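Side-chain contact in cysteine protease (Listeria monocytogenes, PDB 5HU4), which is a class A sortase, a cysteine transpeptidase that cleaves the C-terminal sorting signal of surface proteins and joins them covalently to the cell wall: residues Q38-G43 and I71-L76. Residues are numbered along the deposited sequence; the frame is centred on the assembly and turned at random.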
# COMPACT_ATOMS: atom_id res chain seq x y z
N GLN A 38 -2.80 9.05 9.80
CA GLN A 38 -3.56 8.57 8.64
C GLN A 38 -4.65 7.56 9.02
O GLN A 38 -4.46 6.73 9.91
CB GLN A 38 -2.62 7.97 7.60
CG GLN A 38 -1.93 6.68 8.01
CD GLN A 38 -0.88 6.24 7.00
OE1 GLN A 38 0.20 6.82 6.92
NE2 GLN A 38 -1.21 5.21 6.23
N VAL A 39 -5.78 7.66 8.34
CA VAL A 39 -6.94 6.81 8.60
C VAL A 39 -7.36 6.09 7.32
O VAL A 39 -7.36 6.69 6.24
CB VAL A 39 -8.13 7.62 9.16
CG1 VAL A 39 -9.27 6.70 9.55
CG2 VAL A 39 -7.69 8.46 10.35
N MET A 40 -7.73 4.82 7.44
CA MET A 40 -8.17 4.04 6.28
C MET A 40 -9.48 4.58 5.71
O MET A 40 -10.42 4.86 6.45
CB MET A 40 -8.34 2.57 6.66
CG MET A 40 -7.03 1.82 6.83
SD MET A 40 -7.27 0.04 7.05
CE MET A 40 -5.59 -0.49 7.37
N GLY A 41 -9.53 4.72 4.39
CA GLY A 41 -10.72 5.18 3.71
C GLY A 41 -10.95 6.67 3.80
O GLY A 41 -11.97 7.18 3.35
N LYS A 42 -9.99 7.38 4.39
CA LYS A 42 -10.10 8.82 4.56
C LYS A 42 -8.79 9.53 4.22
O LYS A 42 -7.72 9.10 4.63
CB LYS A 42 -10.51 9.16 5.99
N GLY A 43 -8.90 10.62 3.46
CA GLY A 43 -7.74 11.39 3.05
C GLY A 43 -6.73 10.56 2.29
O GLY A 43 -7.10 9.69 1.50
N ILE A 71 -6.78 -1.79 -5.66
CA ILE A 71 -6.03 -1.99 -4.43
C ILE A 71 -7.01 -2.20 -3.28
O ILE A 71 -7.90 -1.38 -3.06
CB ILE A 71 -5.10 -0.80 -4.11
CG1 ILE A 71 -4.16 -0.53 -5.28
CG2 ILE A 71 -4.31 -1.07 -2.84
CD1 ILE A 71 -3.33 0.73 -5.11
N TYR A 72 -6.84 -3.29 -2.55
CA TYR A 72 -7.75 -3.60 -1.46
C TYR A 72 -7.08 -3.41 -0.11
O TYR A 72 -5.97 -3.88 0.13
CB TYR A 72 -8.28 -5.03 -1.59
CG TYR A 72 -9.08 -5.23 -2.85
CD1 TYR A 72 -10.43 -4.92 -2.90
CD2 TYR A 72 -8.49 -5.73 -4.01
CE1 TYR A 72 -11.17 -5.10 -4.05
CE2 TYR A 72 -9.22 -5.91 -5.16
CZ TYR A 72 -10.56 -5.59 -5.18
OH TYR A 72 -11.29 -5.77 -6.33
N LEU A 73 -7.77 -2.69 0.78
CA LEU A 73 -7.25 -2.36 2.09
C LEU A 73 -8.31 -2.66 3.14
O LEU A 73 -9.50 -2.39 2.92
CB LEU A 73 -6.84 -0.89 2.14
CG LEU A 73 -6.21 -0.34 3.42
CD1 LEU A 73 -4.86 -0.98 3.68
CD2 LEU A 73 -6.09 1.18 3.33
N THR A 74 -7.91 -3.21 4.28
CA THR A 74 -8.86 -3.53 5.33
C THR A 74 -8.28 -3.36 6.73
O THR A 74 -7.09 -3.56 6.96
CB THR A 74 -9.41 -4.96 5.18
OG1 THR A 74 -10.49 -5.17 6.10
CG2 THR A 74 -8.32 -5.99 5.45
N ASP A 75 -9.15 -2.98 7.67
CA ASP A 75 -8.80 -2.92 9.08
C ASP A 75 -9.51 -4.05 9.81
O ASP A 75 -9.65 -4.03 11.03
CB ASP A 75 -9.17 -1.56 9.68
CG ASP A 75 -10.59 -1.13 9.32
OD1 ASP A 75 -11.37 -1.98 8.84
OD2 ASP A 75 -10.91 0.06 9.52
N LEU A 76 -9.96 -5.03 9.02
CA LEU A 76 -10.76 -6.17 9.48
C LEU A 76 -12.12 -5.74 10.03
O LEU A 76 -12.78 -6.50 10.74
CB LEU A 76 -9.99 -6.99 10.52
CG LEU A 76 -9.43 -8.31 10.00
CD1 LEU A 76 -8.38 -8.08 8.93
CD2 LEU A 76 -8.88 -9.15 11.14
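Met40 reaches from the loop segment Gln38-Gly43 onto the end of the strand in Ile71-Leu76, wedging its thioether between the side chains of Leu73 and Asp75. Its CG lies anti to the carbonyl carbon (chi1 -74°) and the chain is fully extended beyond, which carries the sulfur and methyl down to the strand backbone. Leu73 meets the Met40 chain along its length from CG to CE. CG packs on Leu73 CD2 at 3.7 Å, and SD lies 3.8 Å from Leu73 CG, the two side chains crossing at a slant. The terminal CE passes Leu73 CD1 at 3.8 Å and comes to 3.4 Å from Thr74 O. On the Asp75 side, SD lies 3.6 Å from Asp75 CB, so the sulfur meets the methylene while the carboxylate is engaged elsewhere: OD1 accepts from the backbone N of Glu77 and Asn78, and OD2 is hydrogen-bonded to Tyr80 OH. The CB of Thr74 points away from the loop; its OG1 accepts from Leu76 N at 3.0 Å, an ST turn where the strand ends, and also hydrogen-bonds to the backbone O of Asn78. On the loop side the contact thus rests on Met40, at the second position of the type II turn Val39-Lys42, in which Lys42 N hydrogen-bonds to Val39 O at 3.3 Å. The turn belongs to the loop joining strands 31-33 and 44-48 of the sortase beta-barrel, and Gly41 N is hydrogen-bonded to Tyr82 OH. Tyr45 of strand 44-48 touches both Met40 and Leu73, Tyr80 of strand 78-91 also packs on Met40, and strand 70-74 runs between strands 78-91 and 3-9.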